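Local coordinates for SusD homolog (Bacteroides thetaiotaomicron VPI-5482, PDB 3FDH), which probably binds sugars at the cell surface as a member of the SusD/RagB family of outer-membrane-associated, mostly helical proteins, at residues Y274-A279 with K420-W425; A360-L365 with T394-Y399; M111-A116 with I162-D167. All coordinates share one frame; numbering follows the deposited sequence.

Interaction 1 of 3, residues Y274-A279 with K420-W425; sequences YNDPRA and KYLAMW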
# COMPACT_ATOMS: atom_id res chain seq x y z
N TYR A 274 -23.29 2.64 -2.15
CA TYR A 274 -23.01 2.86 -3.57
C TYR A 274 -23.57 1.80 -4.48
O TYR A 274 -23.65 1.96 -5.68
CB TYR A 274 -21.49 2.87 -3.78
CG TYR A 274 -20.84 4.19 -3.50
CD1 TYR A 274 -20.45 4.55 -2.22
CD2 TYR A 274 -20.60 5.08 -4.52
CE1 TYR A 274 -19.88 5.74 -1.98
CE2 TYR A 274 -20.02 6.29 -4.28
CZ TYR A 274 -19.65 6.61 -3.01
OH TYR A 274 -19.09 7.82 -2.74
N ASN A 275 -23.95 0.70 -3.87
CA ASN A 275 -24.30 -0.49 -4.61
C ASN A 275 -23.10 -0.84 -5.48
O ASN A 275 -23.21 -1.19 -6.63
CB ASN A 275 -25.53 -0.31 -5.45
CG ASN A 275 -26.04 -1.62 -6.01
OD1 ASN A 275 -25.80 -2.69 -5.44
ND2 ASN A 275 -26.77 -1.55 -7.11
N ASP A 276 -21.93 -0.68 -4.90
CA ASP A 276 -20.67 -1.04 -5.56
C ASP A 276 -20.74 -2.55 -5.94
O ASP A 276 -21.26 -3.37 -5.20
CB ASP A 276 -19.51 -0.66 -4.63
CG ASP A 276 -18.14 -1.00 -5.19
OD1 ASP A 276 -17.84 -2.20 -5.40
OD2 ASP A 276 -17.34 -0.06 -5.38
N PRO A 277 -20.29 -2.91 -7.15
CA PRO A 277 -20.33 -4.33 -7.54
C PRO A 277 -19.72 -5.31 -6.52
O PRO A 277 -20.13 -6.46 -6.43
CB PRO A 277 -19.47 -4.36 -8.80
CG PRO A 277 -19.42 -2.94 -9.29
CD PRO A 277 -19.63 -2.05 -8.14
N ARG A 278 -18.74 -4.85 -5.77
CA ARG A 278 -18.04 -5.70 -4.80
C ARG A 278 -18.88 -5.99 -3.56
O ARG A 278 -18.60 -6.91 -2.80
CB ARG A 278 -16.72 -5.04 -4.37
CG ARG A 278 -15.70 -4.96 -5.51
CD ARG A 278 -14.54 -4.00 -5.14
NE ARG A 278 -14.95 -2.61 -5.35
CZ ARG A 278 -14.28 -1.69 -6.04
NH1 ARG A 278 -13.06 -1.92 -6.50
NH2 ARG A 278 -14.83 -0.49 -6.21
N ALA A 279 -19.92 -5.20 -3.37
CA ALA A 279 -20.86 -5.40 -2.25
C ALA A 279 -21.48 -6.80 -2.26
O ALA A 279 -21.75 -7.40 -1.21
CB ALA A 279 -21.99 -4.33 -2.25
N LYS A 420 -10.80 6.06 -4.60
CA LYS A 420 -9.43 5.59 -4.49
C LYS A 420 -9.42 4.60 -3.35
O LYS A 420 -8.88 3.53 -3.44
CB LYS A 420 -8.46 6.77 -4.24
CG LYS A 420 -7.01 6.38 -4.27
CD LYS A 420 -6.07 7.56 -4.09
CE LYS A 420 -4.63 7.24 -4.47
NZ LYS A 420 -3.66 8.27 -3.85
N TYR A 421 -10.00 5.04 -2.25
CA TYR A 421 -10.16 4.21 -1.03
C TYR A 421 -10.81 2.86 -1.31
O TYR A 421 -10.22 1.82 -0.97
CB TYR A 421 -10.88 4.99 0.10
CG TYR A 421 -11.18 4.13 1.30
CD1 TYR A 421 -12.39 3.44 1.39
CD2 TYR A 421 -10.30 4.04 2.38
CE1 TYR A 421 -12.68 2.61 2.45
CE2 TYR A 421 -10.59 3.22 3.46
CZ TYR A 421 -11.77 2.51 3.51
OH TYR A 421 -12.07 1.69 4.61
N LEU A 422 -11.92 2.82 -2.06
CA LEU A 422 -12.61 1.57 -2.36
C LEU A 422 -11.83 0.66 -3.32
O LEU A 422 -11.86 -0.57 -3.19
CB LEU A 422 -14.02 1.84 -2.94
CG LEU A 422 -14.94 2.51 -1.90
CD1 LEU A 422 -16.27 2.83 -2.60
CD2 LEU A 422 -15.18 1.60 -0.69
N ALA A 423 -11.11 1.28 -4.26
CA ALA A 423 -10.28 0.52 -5.23
C ALA A 423 -9.08 -0.19 -4.63
O ALA A 423 -8.63 -1.21 -5.09
CB ALA A 423 -9.77 1.43 -6.33
N MSE A 424 -8.58 0.41 -3.57
CA MSE A 424 -7.30 0.02 -2.93
C MSE A 424 -7.45 -0.99 -1.77
O MSE A 424 -6.51 -1.45 -1.14
CB MSE A 424 -6.47 1.27 -2.67
CG MSE A 424 -6.03 1.89 -3.93
SE MSE A 424 -4.91 3.44 -3.84
CE MSE A 424 -3.22 2.68 -3.23
N TRP A 425 -8.69 -1.44 -1.65
CA TRP A 425 -9.07 -2.58 -0.79
C TRP A 425 -8.84 -3.84 -1.61
O TRP A 425 -9.30 -3.97 -2.73
CB TRP A 425 -10.56 -2.50 -0.48
CG TRP A 425 -11.12 -3.66 0.24
CD1 TRP A 425 -10.61 -4.26 1.35
CD2 TRP A 425 -12.36 -4.31 -0.03
NE1 TRP A 425 -11.42 -5.27 1.79
CE2 TRP A 425 -12.50 -5.35 0.93
CE3 TRP A 425 -13.39 -4.14 -1.00
CZ2 TRP A 425 -13.60 -6.17 0.98
CZ3 TRP A 425 -14.44 -5.00 -0.98
CH2 TRP A 425 -14.57 -5.99 0.02

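Interaction 2 of 3, residues A360-L365 with T394-Y399; sequences AVVAGL and TSAGKY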
# COMPACT_ATOMS: atom_id res chain seq x y z
N ALA A 360 -9.70 4.92 -13.48
CA ALA A 360 -9.21 4.48 -12.18
C ALA A 360 -10.19 3.50 -11.50
O ALA A 360 -9.82 2.46 -11.01
CB ALA A 360 -8.95 5.70 -11.25
N VAL A 361 -11.46 3.85 -11.53
CA VAL A 361 -12.53 3.01 -10.95
C VAL A 361 -12.62 1.68 -11.69
O VAL A 361 -12.71 0.61 -11.06
CB VAL A 361 -13.94 3.71 -11.01
CG1 VAL A 361 -15.05 2.76 -10.60
CG2 VAL A 361 -13.93 4.96 -10.16
N VAL A 362 -12.61 1.72 -13.01
CA VAL A 362 -12.71 0.49 -13.80
C VAL A 362 -11.47 -0.38 -13.50
O VAL A 362 -11.61 -1.55 -13.17
CB VAL A 362 -12.89 0.76 -15.33
CG1 VAL A 362 -12.77 -0.53 -16.16
CG2 VAL A 362 -14.24 1.46 -15.61
N ALA A 363 -10.27 0.18 -13.59
CA ALA A 363 -9.06 -0.61 -13.30
C ALA A 363 -9.14 -1.21 -11.90
O ALA A 363 -8.73 -2.33 -11.66
CB ALA A 363 -7.77 0.24 -13.43
N GLY A 364 -9.61 -0.43 -10.94
CA GLY A 364 -9.67 -0.92 -9.55
C GLY A 364 -10.61 -2.11 -9.40
O GLY A 364 -10.35 -3.05 -8.67
N LEU A 365 -11.71 -2.02 -10.13
CA LEU A 365 -12.71 -3.08 -10.12
C LEU A 365 -12.17 -4.34 -10.79
O LEU A 365 -12.46 -5.45 -10.36
CB LEU A 365 -14.02 -2.64 -10.81
CG LEU A 365 -15.00 -1.93 -9.87
CD1 LEU A 365 -16.07 -1.07 -10.60
CD2 LEU A 365 -15.68 -2.97 -8.95
N THR A 394 -16.89 -3.86 -19.12
CA THR A 394 -18.20 -3.31 -19.53
C THR A 394 -19.08 -3.03 -18.32
O THR A 394 -19.73 -1.98 -18.22
CB THR A 394 -18.99 -4.25 -20.46
OG1 THR A 394 -18.29 -4.45 -21.70
CG2 THR A 394 -20.40 -3.69 -20.80
N SER A 395 -19.15 -4.01 -17.45
CA SER A 395 -20.02 -3.91 -16.29
C SER A 395 -19.52 -2.81 -15.37
O SER A 395 -20.32 -2.08 -14.79
CB SER A 395 -20.16 -5.23 -15.53
OG SER A 395 -18.98 -5.55 -14.81
N ALA A 396 -18.20 -2.72 -15.25
CA ALA A 396 -17.56 -1.74 -14.39
C ALA A 396 -17.80 -0.33 -14.91
O ALA A 396 -18.03 0.59 -14.12
CB ALA A 396 -16.02 -1.98 -14.25
N GLY A 397 -17.66 -0.18 -16.22
CA GLY A 397 -17.87 1.11 -16.90
C GLY A 397 -19.29 1.60 -16.73
O GLY A 397 -19.53 2.80 -16.52
N LYS A 398 -20.22 0.67 -16.79
CA LYS A 398 -21.65 0.98 -16.66
C LYS A 398 -21.98 1.39 -15.25
O LYS A 398 -22.86 2.23 -15.00
CB LYS A 398 -22.52 -0.20 -17.06
CG LYS A 398 -23.99 0.01 -16.72
CD LYS A 398 -24.87 -1.07 -17.29
CE LYS A 398 -26.29 -0.94 -16.74
NZ LYS A 398 -26.88 0.41 -16.98
N TYR A 399 -21.27 0.78 -14.32
CA TYR A 399 -21.45 1.07 -12.90
C TYR A 399 -20.95 2.48 -12.67
O TYR A 399 -21.53 3.30 -11.94
CB TYR A 399 -20.69 0.07 -12.02
CG TYR A 399 -20.51 0.64 -10.67
CD1 TYR A 399 -21.58 0.73 -9.81
CD2 TYR A 399 -19.28 1.12 -10.24
CE1 TYR A 399 -21.42 1.27 -8.56
CE2 TYR A 399 -19.14 1.67 -9.03
CZ TYR A 399 -20.21 1.74 -8.19
OH TYR A 399 -20.08 2.29 -6.94

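Interaction 3 of 3, residues M111-A116 with I162-D167; sequences MAEVMA and ISYLDD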
# COMPACT_ATOMS: atom_id res chain seq x y z
N MSE A 111 17.57 0.17 -11.12
CA MSE A 111 16.48 -0.60 -10.49
C MSE A 111 16.64 -0.54 -8.97
O MSE A 111 15.66 -0.40 -8.21
CB MSE A 111 16.48 -2.05 -10.97
CG MSE A 111 16.29 -2.21 -12.47
SE MSE A 111 16.53 -4.03 -13.06
CE MSE A 111 16.21 -3.77 -14.95
N ALA A 112 17.88 -0.71 -8.54
CA ALA A 112 18.24 -0.67 -7.11
C ALA A 112 17.96 0.70 -6.51
O ALA A 112 17.56 0.80 -5.35
CB ALA A 112 19.71 -1.07 -6.90
N GLU A 113 18.14 1.73 -7.32
CA GLU A 113 17.92 3.12 -6.86
C GLU A 113 16.43 3.34 -6.63
O GLU A 113 16.02 3.97 -5.65
CB GLU A 113 18.50 4.13 -7.86
CG GLU A 113 20.02 4.24 -7.70
CD GLU A 113 20.76 4.89 -8.86
OE1 GLU A 113 20.24 4.91 -9.99
OE2 GLU A 113 21.92 5.34 -8.65
N VAL A 114 15.64 2.74 -7.49
CA VAL A 114 14.18 2.78 -7.34
C VAL A 114 13.77 2.02 -6.05
O VAL A 114 12.92 2.46 -5.27
CB VAL A 114 13.45 2.21 -8.58
CG1 VAL A 114 11.91 2.04 -8.31
CG2 VAL A 114 13.70 3.09 -9.81
N MSE A 115 14.40 0.89 -5.80
CA MSE A 115 14.02 0.13 -4.60
C MSE A 115 14.49 0.86 -3.36
O MSE A 115 13.87 0.75 -2.30
CB MSE A 115 14.59 -1.29 -4.58
CG MSE A 115 14.06 -2.20 -5.67
SE MSE A 115 12.29 -2.73 -5.19
CE MSE A 115 11.22 -1.56 -6.22
N ALA A 116 15.58 1.60 -3.51
CA ALA A 116 16.14 2.35 -2.35
C ALA A 116 15.13 3.45 -2.00
O ALA A 116 14.81 3.69 -0.84
CB ALA A 116 17.50 2.94 -2.67
N ILE A 162 13.67 11.49 -3.68
CA ILE A 162 13.57 12.08 -5.03
C ILE A 162 14.90 11.99 -5.79
O ILE A 162 14.96 11.74 -7.01
CB ILE A 162 13.10 13.53 -4.98
CG1 ILE A 162 11.71 13.57 -4.35
CG2 ILE A 162 13.10 14.14 -6.40
CD1 ILE A 162 10.72 12.77 -5.14
N SER A 163 15.95 12.12 -5.02
CA SER A 163 17.30 12.07 -5.57
C SER A 163 17.59 10.68 -6.11
O SER A 163 18.15 10.52 -7.20
CB SER A 163 18.30 12.48 -4.50
OG SER A 163 19.63 12.38 -4.98
N TYR A 164 17.17 9.67 -5.37
CA TYR A 164 17.31 8.30 -5.84
C TYR A 164 16.55 8.07 -7.13
O TYR A 164 17.02 7.38 -8.04
CB TYR A 164 16.86 7.26 -4.80
CG TYR A 164 17.94 6.86 -3.81
CD1 TYR A 164 19.21 6.51 -4.23
CD2 TYR A 164 17.66 6.76 -2.45
CE1 TYR A 164 20.18 6.13 -3.32
CE2 TYR A 164 18.63 6.37 -1.53
CZ TYR A 164 19.87 6.06 -1.97
OH TYR A 164 20.84 5.68 -1.05
N LEU A 165 15.37 8.67 -7.22
CA LEU A 165 14.50 8.47 -8.39
C LEU A 165 15.11 9.18 -9.59
O LEU A 165 15.13 8.66 -10.70
CB LEU A 165 13.06 8.95 -8.13
CG LEU A 165 12.26 8.05 -7.15
CD1 LEU A 165 10.88 8.63 -6.83
CD2 LEU A 165 12.16 6.62 -7.71
N ASP A 166 15.68 10.34 -9.34
CA ASP A 166 16.31 11.08 -10.44
C ASP A 166 17.51 10.31 -10.95
O ASP A 166 17.74 10.20 -12.15
CB ASP A 166 16.69 12.49 -10.02
CG ASP A 166 15.48 13.39 -9.88
OD1 ASP A 166 14.42 13.12 -10.48
OD2 ASP A 166 15.63 14.40 -9.15
N ASP A 167 18.25 9.72 -10.02
CA ASP A 167 19.44 8.93 -10.38
C ASP A 167 18.97 7.76 -11.22
O ASP A 167 19.54 7.44 -12.25
CB ASP A 167 20.14 8.36 -9.15
CG ASP A 167 20.87 9.41 -8.34
OD1 ASP A 167 21.05 10.54 -8.83
OD2 ASP A 167 21.29 9.10 -7.20
O HOH W 1 22.04 6.56 -6.35

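Interaction 1 of 3, residues Y274-A279 with K420-W425
Asp-276 and Leu-422 mark the nearest approach of the two backbones, with CA atoms 9.1 Å apart; no backbone-to-backbone contact is made, and side chains of the loop, chiefly Arg-278, reach both side chains and backbone of the helix end. The middle ground is filled by Arg-278, whose chain bends about CG-CD and turns its guanidinium back onto Asp-276. The grip is side-on: Arg-278 NE reaches Asp-276 OD1 at 2.9 Å, tilted 22° from the guanidinium plane, while Arg-278 NH2 lies 2.7 Å from Asp-276 OD2, nearly in that plane and almost straight at 171°, on the syn lone pair. Asp-276 OD1 also accepts the backbone N of Arg-278 at 2.8 Å, on its anti lone pair. With CG anti to the backbone N (chi1 179°), the carboxylate of Asp-276 can serve both the backbone N-H and the guanidinium; the two bonds to the latter, one from each oxygen, fix its rotation.

Helix 412-423 receives the paired ions without a hydrogen bond. Leu-422 O sits over one guanidinium face, off toward the rim, 3.8 Å from NH1 of Arg-278; this carbonyl may still favour the positive charge. Leu-422 CB is 4.1 Å from Arg-278 NH2, and Leu-422 CD1 slides past the carboxylate of Asp-276. Nearer the backbone, Arg-278 CB comes to the edge of the Trp-425 ring, near its plane, 4.1 Å from CZ3. Trp-425 NE1 is hydrogen-bonded to Glu-52 OE2, and its rings meet those of Tyr-51, Phe-283 and Phe-322, so the contact borders a buried aromatic cluster.

Two turn motifs shape the loop: Asn-275, with positive phi, is the C-prime residue of a Schellman motif ending helix 265-274, and Asp-276 OD1, accepting from Arg-278 N, makes an Asx turn.

Interaction 2 of 3, residues A360-L365 with T394-Y399
The shortest polar bond here, 2.9 Å from Gly-364 N to Ala-360 O, belongs to the helix that sets Val-362 and Leu-365 against Ala-396, Gly-397 and Tyr-399; between the two segments themselves there is no hydrogen bond. It is a helix-helix packing contact within the alpha-helical SusD-like fold, whose family belongs to the TPR clan. The segments of helices 354-379 and 393-410 run with N-to-C directions 137° apart, nearer antiparallel than parallel, and their axes approach to 9.0 Å. The small residues Ala-396 and Gly-397 meet Val-362, whose CA comes within 5.4 Å of that of Ala-396.

Val-362 straddles the second helix with both methyl groups. Val-362 CG1, anti to the backbone N (chi1 171°), meets Ala-396 CB at 4.0 Å. The other branch, Val-362 CG2, rests directly on backbone, 3.8 Å from Gly-397 N and almost as near to its CA. One turn on, Leu-365 takes the other flank of the same alanine methyl. Ala-396 CB is thus touched by the valine and the leucine, and is well covered for so small a group.

Beyond them the leucine continues to Tyr-399, the two side chains crossing at about a right angle. The first torsion of Tyr-399 (161°), with CG anti to the backbone N, carries its ring toward helix 354-379. Pro-277 also packs on both Leu-365 and Tyr-399, and Ile-391 on the leucine. On its other side, helix 354-379 lays Ala-360 and Ala-363 on helix 335-348, so it is sandwiched between two helices.

The closing link is a single methyl: Leu-365 CD1 lies 3.8 Å from Ala-396 CB and 3.9 Å from Tyr-399 CD2.

Interaction 3 of 3, residues M111-A116 with I162-D167
Glu-113 spans the groove to Tyr-164 and Asp-167 in an antiparallel helix pair of the mostly helical SusD-like fold: the segments of helices 106-127 and 154-171 run 163° apart, with axes 8.1 Å from each other at closest. Glu-113 CB stands 3.6 Å from Tyr-164 O. Glu-113 CG, set beside the backbone N and anti to the carbonyl carbon, meets the ring at CD1 of Tyr-164, 4.2 Å away. From there the chain is extended, which carries Glu-113 CD to 3.5 Å from Asp-167 CB.

At the tip the two carboxylate oxygens have different company. OE1 accepts a hydrogen bond from ND2 of Asn-171 and also lies against the backbone carbonyl carbon of Asp-167. Glu-113 OE2 takes a hydrogen from water 1 at 2.6 Å, and the same water gives its other hydrogen to Asp-167 OD2 at 2.8 Å. The carboxylates, with planes 45° apart, bring OE2 of Glu-113 within 4.1 Å of OD2 of Asp-167; a water donating to both should ease the repulsion, though so near a like charge could raise the proton affinity of either acid.

One turn on from Glu-113, Ala-116 meets Tyr-164 in the apolar half of the contact. The phenol OH is tied to NE of Arg-90, whose helix 76-95 also packs on Ala-116 through Ala-89 and on Tyr-164 through Ile-93. On the flank turned to helix 191-208, Val-114 CG2 loosely touches Leu-165 CD2, Val-114 packing on Phe-197 and Leu-165 on Tyr-205. Water 1 lies at the edge of the tyrosine ring, in its plane, while over the face Ala-116 CB makes a CH-pi contact, 3.8 Å from the Tyr-164 ring centroid and 11° off the normal.

Overall arrangement
From the N terminus, interaction 3 comes first: residues 162-167 return to 111-116 and close a loop of 45 residues, pairing helices 106-127 and 154-171. That loop is complete before interaction 1 opens at 274-279, to be closed 140 residues later by 420-425. Nested inside it, interaction 2 closes the shorter loop between 360-365 and 394-399; helices 393-410 and 412-423 are consecutive. The nested pair touch, with centres 10 Å apart and Arg-278 CZ 3.5 Å from Leu-365 CD2, so they form one packed region. The centre of interaction 3 lies about 33 Å from the centres of both, on the opposite side of the chain's centre from interaction 1.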